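Local coordinates for protein beta sliding clamp (Bartonella birtlesii LL-WM9, PDB 6PTR) that probably tethers DNA polymerases and other proteins to DNA as a ring-shaped head-to-tail homodimer, giving them processivity, and is bound here to the antibiotic griselimycin, at residues Q119-P122 / K123-P127; V207-R211 / K212-E216. All coordinates share one frame; numbering follows the deposited sequence.

Contact 1. Residues Q119-P122 / K123-P127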
loop_
_atom_site.group_PDB
_atom_site.type_symbol
_atom_site.label_atom_id
_atom_site.label_comp_id
_atom_site.label_asym_id
_atom_site.label_seq_id
_atom_site.Cartn_x
_atom_site.Cartn_y
_atom_site.Cartn_z
ATOM N N GLN C 119 27.232 -12.404 -2.501
ATOM C CA GLN C 119 28.123 -12.338 -1.353
ATOM C C GLN C 119 27.412 -12.880 -0.123
ATOM O O GLN C 119 26.318 -12.429 0.221
ATOM C CB GLN C 119 28.571 -10.896 -1.115
ATOM C CG GLN C 119 29.444 -10.316 -2.208
ATOM C CD GLN C 119 29.590 -8.804 -2.089
ATOM O OE1 GLN C 119 29.195 -8.206 -1.085
ATOM N NE2 GLN C 119 30.155 -8.182 -3.114
ATOM N N CYS C 120 28.054 -13.826 0.555
ATOM C CA CYS C 120 27.455 -14.586 1.639
ATOM C C CYS C 120 28.347 -14.538 2.877
ATOM O O CYS C 120 29.427 -13.938 2.881
ATOM C CB CYS C 120 27.240 -16.035 1.212
ATOM S SG CYS C 120 25.888 -16.211 0.034
ATOM N N LEU C 121 27.882 -15.203 3.929
ATOM C CA LEU C 121 28.644 -15.364 5.149
ATOM C C LEU C 121 28.543 -16.822 5.580
ATOM O O LEU C 121 27.498 -17.456 5.386
ATOM C CB LEU C 121 28.111 -14.427 6.243
ATOM C CG LEU C 121 28.322 -12.933 5.977
ATOM C CD1 LEU C 121 27.571 -12.085 6.984
ATOM C CD2 LEU C 121 29.810 -12.593 6.003
ATOM N N PRO C 122 29.603 -17.390 6.146
ATOM C CA PRO C 122 29.602 -18.832 6.436
ATOM C C PRO C 122 28.677 -19.184 7.592
ATOM O O PRO C 122 28.389 -18.372 8.471
ATOM C CB PRO C 122 31.066 -19.129 6.795
ATOM C CG PRO C 122 31.593 -17.829 7.314
ATOM C CD PRO C 122 30.899 -16.764 6.464
ATOM N N LYS C 123 28.233 -20.445 7.587
ATOM C CA LYS C 123 27.373 -20.952 8.656
ATOM C C LYS C 123 27.966 -20.730 10.046
ATOM O O LYS C 123 27.225 -20.463 11.007
ATOM C CB LYS C 123 27.113 -22.443 8.444
ATOM C CG LYS C 123 26.335 -23.081 9.582
ATOM C CD LYS C 123 26.190 -24.594 9.434
ATOM C CE LYS C 123 25.476 -25.191 10.656
ATOM N NZ LYS C 123 25.266 -26.668 10.520
ATOM N N ILE C 124 29.291 -20.841 10.184
ATOM C CA ILE C 124 29.891 -20.734 11.513
ATOM C C ILE C 124 29.633 -19.377 12.150
ATOM O O ILE C 124 29.671 -19.262 13.376
ATOM C CB ILE C 124 31.415 -21.002 11.513
ATOM C CG1 ILE C 124 32.145 -20.082 10.530
ATOM C CG2 ILE C 124 31.719 -22.478 11.303
ATOM C CD1 ILE C 124 33.628 -20.015 10.791
ATOM N N ASP C 125 29.397 -18.338 11.345
ATOM C CA ASP C 125 29.071 -17.026 11.888
ATOM C C ASP C 125 27.646 -16.953 12.411
ATOM O O ASP C 125 27.335 -16.060 13.204
ATOM C CB ASP C 125 29.234 -15.932 10.824
ATOM C CG ASP C 125 30.674 -15.715 10.394
ATOM O OD1 ASP C 125 31.593 -16.216 11.071
ATOM O OD2 ASP C 125 30.874 -15.027 9.361
ATOM N N PHE C 126 26.775 -17.854 11.968
ATOM C CA PHE C 126 25.350 -17.741 12.252
ATOM C C PHE C 126 25.052 -18.161 13.687
ATOM O O PHE C 126 25.683 -19.086 14.211
ATOM C CB PHE C 126 24.546 -18.592 11.279
ATOM C CG PHE C 126 23.104 -18.194 11.190
ATOM C CD1 PHE C 126 22.743 -17.116 10.413
ATOM C CD2 PHE C 126 22.133 -18.859 11.905
ATOM C CE1 PHE C 126 21.409 -16.727 10.325
ATOM C CE2 PHE C 126 20.795 -18.458 11.818
ATOM C CZ PHE C 126 20.453 -17.402 11.034
ATOM N N PRO C 127 24.119 -17.481 14.356
ATOM C CA PRO C 127 23.760 -17.874 15.725
ATOM C C PRO C 127 23.191 -19.281 15.754
ATOM O O PRO C 127 22.306 -19.636 14.972
ATOM C CB PRO C 127 22.700 -16.837 16.130
ATOM C CG PRO C 127 22.980 -15.650 15.264
ATOM C CD PRO C 127 23.460 -16.232 13.944
#
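Pro122 O accepts the backbone N of Asp125 at 3.0 Å, a bent bond with an N-H...O angle of 146° in which the donor stands well above the carbonyl plane. The next link runs from Phe126 N to Lys123 O at 2.8 Å, and the two i to i+3 bonds in succession wind residues 123-125 into a short 3-10 turn. Over this turn the Asp125 carboxylate folds back against the CG-CD edge of the Pro122 ring: OD2 lies 3.4 Å from Pro122 CD and 3.5 Å from Pro122 CG. It can do so because Asp125 CG sits anti to its carbonyl carbon, beside the backbone N (chi1 -67°). The segment leaves the end of strand 114-119 of the N-terminal domain, in the connection that leads to strand 136-141 of the central domain. At its start, Gln119 bonds to the second subunit through its backbone and through NE2, which meets Pro312 O of that subunit, placing this end at the dimer interface. On the Pro122 ring, Ile124 adds an apolar touch, its CG1 coming 4.0 Å from Pro122 CG. Lys123 runs the other way, its fully extended chain reaching a salt bridge with Asp44, while Phe126 packs on strands 40-46, 49-55 and 71-78.

Contact 2. Residues V207-R211 / K212-E216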
loop_
_atom_site.group_PDB
_atom_site.type_symbol
_atom_site.label_atom_id
_atom_site.label_comp_id
_atom_site.label_asym_id
_atom_site.label_seq_id
_atom_site.Cartn_x
_atom_site.Cartn_y
_atom_site.Cartn_z
ATOM N N VAL C 207 3.416 -17.637 31.499
ATOM C CA VAL C 207 4.468 -16.980 30.730
ATOM C C VAL C 207 3.881 -15.934 29.790
ATOM O O VAL C 207 2.708 -15.976 29.405
ATOM C CB VAL C 207 5.309 -17.990 29.918
ATOM C CG1 VAL C 207 5.880 -19.084 30.837
ATOM C CG2 VAL C 207 4.469 -18.608 28.797
ATOM N N ILE C 208 4.734 -14.999 29.395
ATOM C CA ILE C 208 4.342 -13.901 28.506
ATOM C C ILE C 208 5.005 -14.152 27.160
ATOM O O ILE C 208 6.231 -14.059 27.040
ATOM C CB ILE C 208 4.743 -12.538 29.072
ATOM C CG1 ILE C 208 4.092 -12.313 30.438
ATOM C CG2 ILE C 208 4.342 -11.407 28.090
ATOM C CD1 ILE C 208 4.677 -11.088 31.160
ATOM N N ILE C 209 4.203 -14.488 26.153
ATOM C CA ILE C 209 4.740 -14.727 24.814
ATOM C C ILE C 209 4.912 -13.386 24.114
ATOM O O ILE C 209 3.935 -12.631 24.012
ATOM C CB ILE C 209 3.802 -15.625 24.003
ATOM C CG1 ILE C 209 3.474 -16.889 24.790
ATOM C CG2 ILE C 209 4.412 -15.873 22.612
ATOM C CD1 ILE C 209 2.258 -17.667 24.226
ATOM N N PRO C 210 6.104 -13.041 23.624
ATOM C CA PRO C 210 6.303 -11.710 23.019
ATOM C C PRO C 210 5.436 -11.467 21.788
ATOM O O PRO C 210 5.129 -12.386 21.017
ATOM C CB PRO C 210 7.791 -11.704 22.640
ATOM C CG PRO C 210 8.399 -12.792 23.492
ATOM C CD PRO C 210 7.345 -13.831 23.660
ATOM N N ARG C 211 5.045 -10.199 21.635
ATOM C CA ARG C 211 4.248 -9.734 20.502
ATOM C C ARG C 211 4.786 -10.206 19.151
ATOM O O ARG C 211 4.008 -10.636 18.289
ATOM C CB ARG C 211 4.184 -8.201 20.550
ATOM C CG ARG C 211 3.414 -7.560 19.432
ATOM C CD ARG C 211 3.088 -6.109 19.764
ATOM N NE ARG C 211 4.251 -5.359 20.231
ATOM C CZ ARG C 211 5.071 -4.689 19.432
ATOM N NH1 ARG C 211 6.099 -4.023 19.938
ATOM N NH2 ARG C 211 4.866 -4.689 18.120
ATOM N N LYS C 212 6.110 -10.149 18.939
ATOM C CA LYS C 212 6.636 -10.542 17.624
ATOM C C LYS C 212 6.422 -12.024 17.347
ATOM O O LYS C 212 6.064 -12.401 16.222
ATOM C CB LYS C 212 8.123 -10.199 17.487
ATOM C CG LYS C 212 8.726 -10.653 16.120
ATOM C CD LYS C 212 10.089 -10.037 15.895
ATOM C CE LYS C 212 10.609 -10.296 14.460
ATOM N NZ LYS C 212 11.938 -9.708 14.239
ATOM N N ALA C 213 6.681 -12.888 18.341
ATOM C CA ALA C 213 6.430 -14.314 18.173
ATOM C C ALA C 213 4.962 -14.564 17.878
ATOM O O ALA C 213 4.622 -15.360 16.984
ATOM C CB ALA C 213 6.860 -15.085 19.428
ATOM N N VAL C 214 4.071 -13.885 18.609
ATOM C CA VAL C 214 2.645 -14.034 18.343
ATOM C C VAL C 214 2.347 -13.676 16.898
ATOM O O VAL C 214 1.622 -14.394 16.209
ATOM C CB VAL C 214 1.808 -13.175 19.307
ATOM C CG1 VAL C 214 0.350 -13.184 18.859
ATOM C CG2 VAL C 214 1.945 -13.698 20.737
ATOM N N GLY C 215 2.920 -12.575 16.417
ATOM C CA GLY C 215 2.613 -12.115 15.071
ATOM C C GLY C 215 3.109 -13.064 13.995
ATOM O O GLY C 215 2.410 -13.326 13.010
ATOM N N GLU C 216 4.304 -13.610 14.173
ATOM C CA GLU C 216 4.811 -14.545 13.173
ATOM C C GLU C 216 4.054 -15.862 13.211
ATOM O O GLU C 216 3.789 -16.471 12.159
ATOM C CB GLU C 216 6.307 -14.773 13.382
ATOM C CG GLU C 216 7.121 -13.523 13.123
ATOM C CD GLU C 216 6.857 -12.940 11.742
ATOM O OE1 GLU C 216 6.939 -13.689 10.738
ATOM O OE2 GLU C 216 6.535 -11.742 11.668
#
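Val214 N donates to Pro210 O at 3.0 Å, almost straight (168°) and nearly in line with the C=O bond; Gly215 N bonds to Arg211 O at 2.9 Å, lying 20° out of that carbonyl's plane. Both are main-chain i to i+4 bonds, and Pro210 holds the N-cap position, its carbonyl taking the first helical bond. This strand-to-helix passage belongs to the central domain of the clamp, strand 207-210 pairing with strand 167-173 on one side, while Ile208 bonds to the backbone of Val252. Apolar contacts close the inside of the corner. Ile209 turns CG2 toward the helix, 3.8 Å from Val214 CG2 and 4.1 Å from Ala213 CB, the isoleucine and valine side chains meeting at about a right angle. With CG1 anti to the backbone N (chi1 171°), Val214 CG2 lies anti to the carbonyl carbon and rests 3.5 Å from Pro210 O, shielding one side of the bonded carbonyl. The charged chains leave the corner: Lys212 extends to salt bridges with Asp56 and Glu30, and Arg211, bent at chi3, gives NH1 to Asn166 OD1.

Overall arrangement
Both contacts illustrate how a proline carbonyl can start a helical turn, yet the outcome differs with place. Contact 1 is a surface turn, its centre about 29 Å from that of the chain, and closes with i to i+3 bonds and a carboxylate set against the rim of a proline ring. Contact 2 is partly buried, its centre about 7 Å from that of the chain, and uses i to i+4 bonds with aliphatic packing to lead from strand 207-210 into helix 211-221. They hold different elements in different domains; the centres of contact 1 and contact 2 are about 27 Å apart, and the nearest atoms of contact 1 and contact 2 about 12 Å. Each sends a lysine to the N-terminal domain: to one carboxylate within its own domain in contact 1, to two across the domain boundary in contact 2.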